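Local coordinates for protein putative phosphosugar isomerases (Salmonella typhimurium LT2, PDB 3FKJ) that probably binds a phosphosugar or related carbohydrate derivative through its SIS domains and may act as an isomerase, at residues S230-S242 / L328-M342. Numbering follows the deposited sequence.
Sequences SICILLEMQWINS and LATARNHPLTTRRYM
The indole of W239 is sandwiched between H334 and R340, showing how one aromatic ring can use its two faces differently. H334 comes edge-on to one face, CE1 3.4 Å from CD2 of W239 with the planes at 83°; over the opposite face R340 lays its guanidinium nearly flat in a cation-pi stack, and its NH1 forms a salt bridge with E259 of the second subunit. The indole's polar partner is E256 of that subunit. H334 in turn receives the CA of Q238 on its own face, and its NE2 is 2.7 Å from a water that also donates to the carbonyls of E236 and T338. This connection joins helix 223-238 to strand 241-246 of a four-stranded parallel sheet flanked by helices, consistent with a second SIS-type domain; the chain leaving helix 313-331 through the Schellman motif at N333 wraps across it. Q238, bent at chi2 (-64°), donates from NE2 to H334 O at 2.9 Å, while R332 NH1 reaches Q238 OE1 from above the carbonyl plane and also bonds Q238 O, on a lone pair. I240 CD1 sits over the centre of the R332 guanidinium. R339 NH2 forms a salt bridge with E236 OE2, its hydrogen bond weak, bent to 122°; NH1 donates to L336 O and T338 O, both close to the guanidinium plane, reaching T338 O from above the carbonyl plane.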
ATOM      1  N   SER A 230      -6.623   9.410  -6.240  1.00 31.37           N
ATOM      2  CA  SER A 230      -7.639   9.218  -5.214  1.00 30.12           C
ATOM      3  C   SER A 230      -7.492  10.144  -4.016  1.00 29.42           C
ATOM      4  O   SER A 230      -8.434  10.855  -3.660  1.00 31.06           O
ATOM      5  CB  SER A 230      -7.618   7.769  -4.760  1.00 31.21           C
ATOM      6  OG  SER A 230      -8.677   7.509  -3.883  1.00 30.38           O
ATOM      7  N   ILE A 231      -6.302  10.133  -3.411  1.00 31.61           N
ATOM      8  CA  ILE A 231      -6.060  10.845  -2.148  1.00 32.68           C
ATOM      9  C   ILE A 231      -5.679  12.324  -2.362  1.00 32.95           C
ATOM     10  O   ILE A 231      -6.132  13.180  -1.615  1.00 28.70           O
ATOM     11  CB  ILE A 231      -5.052  10.078  -1.194  1.00 32.55           C
ATOM     12  CG1 ILE A 231      -3.678   9.847  -1.836  1.00 33.76           C
ATOM     13  CG2 ILE A 231      -5.679   8.719  -0.703  1.00 28.45           C
ATOM     14  CD1 ILE A 231      -2.498  10.094  -0.840  1.00 33.26           C
ATOM     15  N   CYS A 232      -4.928  12.630  -3.424  1.00 33.26           N
ATOM     16  CA  CYS A 232      -4.422  13.981  -3.640  1.00 32.62           C
ATOM     17  C   CYS A 232      -5.265  14.856  -4.534  1.00 34.45           C
ATOM     18  O   CYS A 232      -5.040  16.045  -4.542  1.00 36.92           O
ATOM     19  CB  CYS A 232      -3.001  13.941  -4.231  1.00 33.45           C
ATOM     20  SG  CYS A 232      -1.837  13.200  -3.096  1.00 37.34           S
ATOM     21  N   ILE A 233      -6.168  14.278  -5.319  1.00 32.11           N
ATOM     22  CA  ILE A 233      -7.007  15.051  -6.246  1.00 32.27           C
ATOM     23  C   ILE A 233      -8.490  14.931  -5.874  1.00 31.83           C
ATOM     24  O   ILE A 233      -9.146  15.936  -5.692  1.00 32.87           O
ATOM     25  CB  ILE A 233      -6.828  14.634  -7.751  1.00 32.60           C
ATOM     26  CG1 ILE A 233      -5.376  14.840  -8.214  1.00 30.15           C
ATOM     27  CG2 ILE A 233      -7.854  15.374  -8.697  1.00 28.25           C
ATOM     28  CD1 ILE A 233      -4.886  16.306  -8.297  1.00 26.96           C
ATOM     29  N   LEU A 234      -9.009  13.722  -5.745  1.00 29.30           N
ATOM     30  CA  LEU A 234     -10.452  13.536  -5.601  1.00 28.63           C
ATOM     31  C   LEU A 234     -10.853  13.926  -4.199  1.00 30.46           C
ATOM     32  O   LEU A 234     -11.675  14.821  -4.046  1.00 32.42           O
ATOM     33  CB  LEU A 234     -10.887  12.127  -5.989  1.00 28.58           C
ATOM     34  CG  LEU A 234     -10.853  11.818  -7.505  1.00 36.08           C
ATOM     35  CD1 LEU A 234     -11.202  10.360  -7.801  1.00 26.47           C
ATOM     36  CD2 LEU A 234     -11.808  12.704  -8.314  1.00 29.65           C
ATOM     37  N   LEU A 235     -10.211  13.327  -3.173  1.00 31.13           N
ATOM     38  CA  LEU A 235     -10.424  13.732  -1.779  1.00 29.80           C
ATOM     39  C   LEU A 235      -9.860  15.163  -1.515  1.00 31.69           C
ATOM     40  O   LEU A 235     -10.579  16.085  -1.111  1.00 32.87           O
ATOM     41  CB  LEU A 235      -9.787  12.692  -0.833  1.00 27.23           C
ATOM     42  CG  LEU A 235     -10.412  11.291  -0.817  1.00 36.53           C
ATOM     43  CD1 LEU A 235      -9.502  10.309  -0.105  1.00 33.26           C
ATOM     44  CD2 LEU A 235     -11.795  11.290  -0.157  1.00 30.99           C
ATOM     45  N   GLU A 236      -8.579  15.364  -1.776  1.00 31.85           N
ATOM     46  CA  GLU A 236      -7.934  16.616  -1.378  1.00 33.51           C
ATOM     47  C   GLU A 236      -8.452  17.852  -2.110  1.00 32.20           C
ATOM     48  O   GLU A 236      -8.676  18.904  -1.484  1.00 31.64           O
ATOM     49  CB  GLU A 236      -6.414  16.533  -1.572  1.00 32.05           C
ATOM     50  CG  GLU A 236      -5.632  17.731  -1.011  1.00 31.62           C
ATOM     51  CD  GLU A 236      -4.169  17.643  -1.324  1.00 35.25           C
ATOM     52  OE1 GLU A 236      -3.657  16.497  -1.377  1.00 35.65           O
ATOM     53  OE2 GLU A 236      -3.524  18.712  -1.541  1.00 34.04           O
HETATM   54  N   MSE A 237      -8.596  17.736  -3.423  1.00 31.79           N
HETATM   55  CA  MSE A 237      -8.686  18.925  -4.288  1.00 32.63           C
HETATM   56  C   MSE A 237     -10.036  19.064  -4.948  1.00 31.98           C
HETATM   57  O   MSE A 237     -10.270  20.027  -5.688  1.00 32.92           O
HETATM   58  CB  MSE A 237      -7.585  18.900  -5.329  1.00 29.63           C
HETATM   59  CG  MSE A 237      -6.156  18.845  -4.731  1.00 32.40           C
HETATM   60 SE   MSE A 237      -4.760  19.595  -5.924  0.75 25.18          SE
HETATM   61  CE  MSE A 237      -3.305  18.558  -5.314  1.00 26.73           C
ATOM     62  N   GLN A 238     -10.923  18.109  -4.664  1.00 28.12           N
ATOM     63  CA  GLN A 238     -12.281  18.138  -5.185  1.00 28.26           C
ATOM     64  C   GLN A 238     -13.350  17.821  -4.183  1.00 28.85           C
ATOM     65  O   GLN A 238     -14.513  17.984  -4.486  1.00 29.32           O
ATOM     66  CB  GLN A 238     -12.435  17.189  -6.395  1.00 28.36           C
ATOM     67  CG  GLN A 238     -11.730  17.620  -7.649  1.00 29.92           C
ATOM     68  CD  GLN A 238     -12.278  18.909  -8.213  1.00 26.61           C
ATOM     69  OE1 GLN A 238     -13.325  18.917  -8.824  1.00 28.70           O
ATOM     70  NE2 GLN A 238     -11.545  19.985  -8.042  1.00 32.47           N
ATOM     71  N   TRP A 239     -12.977  17.362  -2.997  1.00 28.72           N
ATOM     72  CA  TRP A 239     -13.927  16.854  -2.001  1.00 29.37           C
ATOM     73  C   TRP A 239     -14.905  15.800  -2.556  1.00 30.05           C
ATOM     74  O   TRP A 239     -16.079  15.860  -2.272  1.00 27.31           O
ATOM     75  CB  TRP A 239     -14.688  17.968  -1.270  1.00 31.26           C
ATOM     76  CG  TRP A 239     -13.840  19.027  -0.684  1.00 27.16           C
ATOM     77  CD1 TRP A 239     -12.549  18.896  -0.208  1.00 27.88           C
ATOM     78  CD2 TRP A 239     -14.227  20.391  -0.429  1.00 31.86           C
ATOM     79  NE1 TRP A 239     -12.103  20.110   0.272  1.00 29.34           N
ATOM     80  CE2 TRP A 239     -13.105  21.046   0.143  1.00 32.85           C
ATOM     81  CE3 TRP A 239     -15.412  21.129  -0.636  1.00 30.42           C
ATOM     82  CZ2 TRP A 239     -13.129  22.408   0.489  1.00 24.34           C
ATOM     83  CZ3 TRP A 239     -15.422  22.483  -0.301  1.00 32.08           C
ATOM     84  CH2 TRP A 239     -14.288  23.099   0.266  1.00 31.06           C
ATOM     85  N   ILE A 240     -14.382  14.824  -3.306  1.00 32.19           N
ATOM     86  CA  ILE A 240     -15.168  13.691  -3.849  1.00 30.40           C
ATOM     87  C   ILE A 240     -14.691  12.425  -3.138  1.00 31.18           C
ATOM     88  O   ILE A 240     -13.492  12.157  -3.074  1.00 30.22           O
ATOM     89  CB  ILE A 240     -14.934  13.531  -5.390  1.00 32.33           C
ATOM     90  CG1 ILE A 240     -15.546  14.701  -6.161  1.00 34.06           C
ATOM     91  CG2 ILE A 240     -15.477  12.179  -5.905  1.00 26.62           C
ATOM     92  CD1 ILE A 240     -14.890  14.957  -7.559  1.00 28.83           C
ATOM     93  N   ASN A 241     -15.630  11.654  -2.602  1.00 29.68           N
ATOM     94  CA  ASN A 241     -15.296  10.480  -1.868  1.00 31.64           C
ATOM     95  C   ASN A 241     -14.611   9.519  -2.827  1.00 31.77           C
ATOM     96  O   ASN A 241     -15.020   9.395  -3.993  1.00 30.97           O
ATOM     97  CB  ASN A 241     -16.546   9.806  -1.308  1.00 32.99           C
ATOM     98  CG  ASN A 241     -17.297  10.670  -0.341  1.00 33.09           C
ATOM     99  OD1 ASN A 241     -16.856  10.881   0.786  1.00 31.51           O
ATOM    100  ND2 ASN A 241     -18.480  11.135  -0.761  1.00 26.65           N
ATOM    101  N   SER A 242     -13.562   8.868  -2.355  1.00 32.86           N
ATOM    102  CA  SER A 242     -12.771   8.028  -3.235  1.00 32.86           C
ATOM    103  C   SER A 242     -11.980   6.986  -2.473  1.00 31.36           C
ATOM    104  O   SER A 242     -11.581   7.186  -1.301  1.00 30.42           O
ATOM    105  CB  SER A 242     -11.826   8.903  -4.097  1.00 33.23           C
ATOM    106  OG  SER A 242     -11.160   8.158  -5.091  1.00 33.98           O
ATOM    107  N   LEU A 328     -12.304  18.709 -14.933  1.00 33.67           N
ATOM    108  CA  LEU A 328     -13.301  18.357 -13.914  1.00 30.90           C
ATOM    109  C   LEU A 328     -13.508  19.505 -12.943  1.00 31.42           C
ATOM    110  O   LEU A 328     -14.660  19.913 -12.682  1.00 28.93           O
ATOM    111  CB  LEU A 328     -12.895  17.113 -13.165  1.00 32.05           C
ATOM    112  CG  LEU A 328     -13.882  16.568 -12.158  1.00 31.08           C
ATOM    113  CD1 LEU A 328     -15.136  16.128 -12.913  1.00 30.86           C
ATOM    114  CD2 LEU A 328     -13.236  15.423 -11.382  1.00 29.91           C
ATOM    115  N   ALA A 329     -12.394  20.063 -12.466  1.00 32.46           N
ATOM    116  CA  ALA A 329     -12.431  21.197 -11.530  1.00 33.10           C
ATOM    117  C   ALA A 329     -13.206  22.387 -12.110  1.00 33.42           C
ATOM    118  O   ALA A 329     -13.961  23.032 -11.404  1.00 34.09           O
ATOM    119  CB  ALA A 329     -11.002  21.610 -11.101  1.00 29.93           C
ATOM    120  N   THR A 330     -13.029  22.668 -13.391  1.00 34.87           N
ATOM    121  CA  THR A 330     -13.766  23.783 -14.032  1.00 34.23           C
ATOM    122  C   THR A 330     -15.249  23.428 -14.118  1.00 33.64           C
ATOM    123  O   THR A 330     -16.075  24.215 -13.667  1.00 31.76           O
ATOM    124  CB  THR A 330     -13.180  24.135 -15.411  1.00 35.35           C
ATOM    125  OG1 THR A 330     -11.751  24.140 -15.308  1.00 35.85           O
ATOM    126  CG2 THR A 330     -13.649  25.524 -15.893  1.00 26.72           C
ATOM    127  N   ALA A 331     -15.574  22.222 -14.621  1.00 32.81           N
ATOM    128  CA  ALA A 331     -16.981  21.753 -14.691  1.00 30.87           C
ATOM    129  C   ALA A 331     -17.670  21.774 -13.338  1.00 31.06           C
ATOM    130  O   ALA A 331     -18.863  22.038 -13.273  1.00 32.63           O
ATOM    131  CB  ALA A 331     -17.085  20.365 -15.275  1.00 27.55           C
ATOM    132  N   ARG A 332     -16.923  21.512 -12.261  1.00 31.43           N
ATOM    133  CA  ARG A 332     -17.510  21.484 -10.930  1.00 32.25           C
ATOM    134  C   ARG A 332     -17.443  22.805 -10.186  1.00 31.80           C
ATOM    135  O   ARG A 332     -17.884  22.873  -9.063  1.00 31.65           O
ATOM    136  CB  ARG A 332     -16.862  20.399 -10.078  1.00 30.89           C
ATOM    137  CG  ARG A 332     -17.032  19.006 -10.657  1.00 32.67           C
ATOM    138  CD  ARG A 332     -16.372  17.958  -9.787  1.00 33.71           C
ATOM    139  NE  ARG A 332     -17.103  17.697  -8.541  1.00 34.45           N
ATOM    140  CZ  ARG A 332     -16.720  18.067  -7.316  1.00 33.28           C
ATOM    141  NH1 ARG A 332     -15.627  18.784  -7.113  1.00 32.88           N
ATOM    142  NH2 ARG A 332     -17.464  17.742  -6.274  1.00 31.35           N
ATOM    143  N   ASN A 333     -16.874  23.839 -10.787  1.00 33.98           N
ATOM    144  CA  ASN A 333     -16.698  25.118 -10.104  1.00 34.89           C
ATOM    145  C   ASN A 333     -15.964  24.976  -8.770  1.00 35.41           C
ATOM    146  O   ASN A 333     -16.320  25.619  -7.769  1.00 34.43           O
ATOM    147  CB  ASN A 333     -18.061  25.787  -9.914  1.00 36.77           C
ATOM    148  CG  ASN A 333     -17.995  27.276 -10.012  1.00 41.29           C
ATOM    149  OD1 ASN A 333     -17.149  27.831 -10.723  1.00 54.46           O
ATOM    150  ND2 ASN A 333     -18.898  27.954  -9.302  1.00 44.49           N
ATOM    151  N   HIS A 334     -14.936  24.116  -8.781  1.00 34.69           N
ATOM    152  CA  HIS A 334     -14.146  23.795  -7.616  1.00 33.86           C
ATOM    153  C   HIS A 334     -12.649  23.819  -8.035  1.00 33.25           C
ATOM    154  O   HIS A 334     -12.115  22.823  -8.534  1.00 34.67           O
ATOM    155  CB  HIS A 334     -14.588  22.433  -7.080  1.00 34.02           C
ATOM    156  CG  HIS A 334     -13.951  22.032  -5.786  1.00 29.53           C
ATOM    157  ND1 HIS A 334     -14.690  21.582  -4.716  1.00 33.90           N
ATOM    158  CD2 HIS A 334     -12.651  21.965  -5.399  1.00 29.29           C
ATOM    159  CE1 HIS A 334     -13.877  21.236  -3.736  1.00 26.91           C
ATOM    160  NE2 HIS A 334     -12.632  21.472  -4.120  1.00 30.68           N
ATOM    161  N   PRO A 335     -12.003  24.994  -7.933  1.00 32.71           N
ATOM    162  CA  PRO A 335     -10.569  25.038  -8.279  1.00 33.70           C
ATOM    163  C   PRO A 335      -9.710  24.009  -7.505  1.00 32.64           C
ATOM    164  O   PRO A 335     -10.003  23.649  -6.365  1.00 29.39           O
ATOM    165  CB  PRO A 335     -10.164  26.473  -7.947  1.00 33.45           C
ATOM    166  CG  PRO A 335     -11.481  27.267  -8.087  1.00 33.02           C
ATOM    167  CD  PRO A 335     -12.551  26.332  -7.607  1.00 32.40           C
ATOM    168  N   LEU A 336      -8.655  23.541  -8.159  1.00 32.56           N
ATOM    169  CA  LEU A 336      -7.811  22.493  -7.589  1.00 33.82           C
ATOM    170  C   LEU A 336      -7.088  23.006  -6.324  1.00 33.89           C
ATOM    171  O   LEU A 336      -6.745  22.236  -5.442  1.00 33.64           O
ATOM    172  CB  LEU A 336      -6.850  21.959  -8.652  1.00 34.40           C
ATOM    173  CG  LEU A 336      -7.494  21.062  -9.706  1.00 36.30           C
ATOM    174  CD1 LEU A 336      -6.551  20.828 -10.888  1.00 29.19           C
ATOM    175  CD2 LEU A 336      -7.968  19.703  -9.087  1.00 28.39           C
ATOM    176  N   THR A 337      -6.965  24.319  -6.210  1.00 33.40           N
ATOM    177  CA  THR A 337      -6.314  24.959  -5.083  1.00 35.54           C
ATOM    178  C   THR A 337      -7.267  25.168  -3.886  1.00 34.41           C
ATOM    179  O   THR A 337      -6.839  25.638  -2.857  1.00 35.20           O
ATOM    180  CB  THR A 337      -5.716  26.334  -5.542  1.00 37.68           C
ATOM    181  OG1 THR A 337      -6.738  27.092  -6.170  1.00 35.79           O
ATOM    182  CG2 THR A 337      -4.548  26.156  -6.583  1.00 34.02           C
ATOM    183  N   THR A 338      -8.542  24.807  -4.006  1.00 34.40           N
ATOM    184  CA  THR A 338      -9.480  24.854  -2.874  1.00 34.58           C
ATOM    185  C   THR A 338      -9.039  23.978  -1.697  1.00 34.46           C
ATOM    186  O   THR A 338      -8.893  22.746  -1.857  1.00 33.55           O
ATOM    187  CB  THR A 338     -10.896  24.316  -3.272  1.00 36.57           C
ATOM    188  OG1 THR A 338     -11.388  24.997  -4.421  1.00 33.89           O
ATOM    189  CG2 THR A 338     -11.905  24.443  -2.103  1.00 31.19           C
ATOM    190  N   ARG A 339      -8.914  24.580  -0.515  1.00 34.36           N
ATOM    191  CA  ARG A 339      -8.765  23.835   0.761  1.00 34.83           C
ATOM    192  C   ARG A 339      -9.639  24.408   1.883  1.00 35.39           C
ATOM    193  O   ARG A 339      -9.814  25.619   1.991  1.00 34.97           O
ATOM    194  CB  ARG A 339      -7.322  23.838   1.262  1.00 37.03           C
ATOM    195  CG  ARG A 339      -6.294  23.341   0.299  1.00 36.67           C
ATOM    196  CD  ARG A 339      -6.399  21.846   0.019  1.00 34.37           C
ATOM    197  NE  ARG A 339      -5.289  21.430  -0.841  1.00 34.22           N
ATOM    198  CZ  ARG A 339      -5.215  21.626  -2.164  1.00 32.64           C
ATOM    199  NH1 ARG A 339      -6.212  22.162  -2.855  1.00 34.07           N
ATOM    200  NH2 ARG A 339      -4.142  21.238  -2.814  1.00 35.78           N
ATOM    201  N   ARG A 340     -10.201  23.555   2.736  1.00 34.45           N
ATOM    202  CA  ARG A 340     -10.785  24.061   3.975  1.00 34.05           C
ATOM    203  C   ARG A 340      -9.887  23.810   5.190  1.00 34.05           C
ATOM    204  O   ARG A 340     -10.075  24.414   6.248  1.00 33.87           O
ATOM    205  CB  ARG A 340     -12.215  23.544   4.187  1.00 33.74           C
ATOM    206  CG  ARG A 340     -12.364  22.050   4.261  1.00 31.34           C
ATOM    207  CD  ARG A 340     -13.799  21.659   4.169  1.00 29.80           C
ATOM    208  NE  ARG A 340     -13.960  20.320   3.627  1.00 29.07           N
ATOM    209  CZ  ARG A 340     -15.146  19.743   3.408  1.00 31.72           C
ATOM    210  NH1 ARG A 340     -16.277  20.376   3.710  1.00 35.70           N
ATOM    211  NH2 ARG A 340     -15.220  18.546   2.860  1.00 30.08           N
ATOM    212  N   TYR A 341      -8.885  22.955   5.046  1.00 35.44           N
ATOM    213  CA  TYR A 341      -8.000  22.683   6.184  1.00 35.59           C
ATOM    214  C   TYR A 341      -6.549  22.963   5.906  1.00 35.35           C
ATOM    215  O   TYR A 341      -5.890  23.648   6.681  1.00 32.74           O
ATOM    216  CB  TYR A 341      -8.159  21.249   6.639  1.00 36.36           C
ATOM    217  CG  TYR A 341      -9.568  20.892   6.984  1.00 33.60           C
ATOM    218  CD1 TYR A 341     -10.305  21.656   7.893  1.00 36.54           C
ATOM    219  CD2 TYR A 341     -10.187  19.802   6.383  1.00 39.19           C
ATOM    220  CE1 TYR A 341     -11.611  21.324   8.212  1.00 34.99           C
ATOM    221  CE2 TYR A 341     -11.502  19.464   6.691  1.00 36.55           C
ATOM    222  CZ  TYR A 341     -12.199  20.228   7.616  1.00 35.21           C
ATOM    223  OH  TYR A 341     -13.481  19.894   7.924  1.00 28.61           O
HETATM  224  N   MSE A 342      -6.039  22.403   4.813  1.00 38.22           N
HETATM  225  CA  MSE A 342      -4.620  22.540   4.482  1.00 40.06           C
HETATM  226  C   MSE A 342      -4.244  23.994   4.221  1.00 41.19           C
HETATM  227  O   MSE A 342      -4.882  24.690   3.424  1.00 40.02           O
HETATM  228  CB  MSE A 342      -4.283  21.677   3.265  1.00 41.07           C
HETATM  229  CG  MSE A 342      -2.810  21.474   3.038  1.00 41.19           C
HETATM  230 SE   MSE A 342      -2.480  20.468   1.417  0.75 36.53          SE
HETATM  231  CE  MSE A 342      -3.825  19.116   1.681  1.00 21.83           C
TER
HETATM  232  O   HOH W   1     -10.636  20.834  -2.409  1.00 23.94           O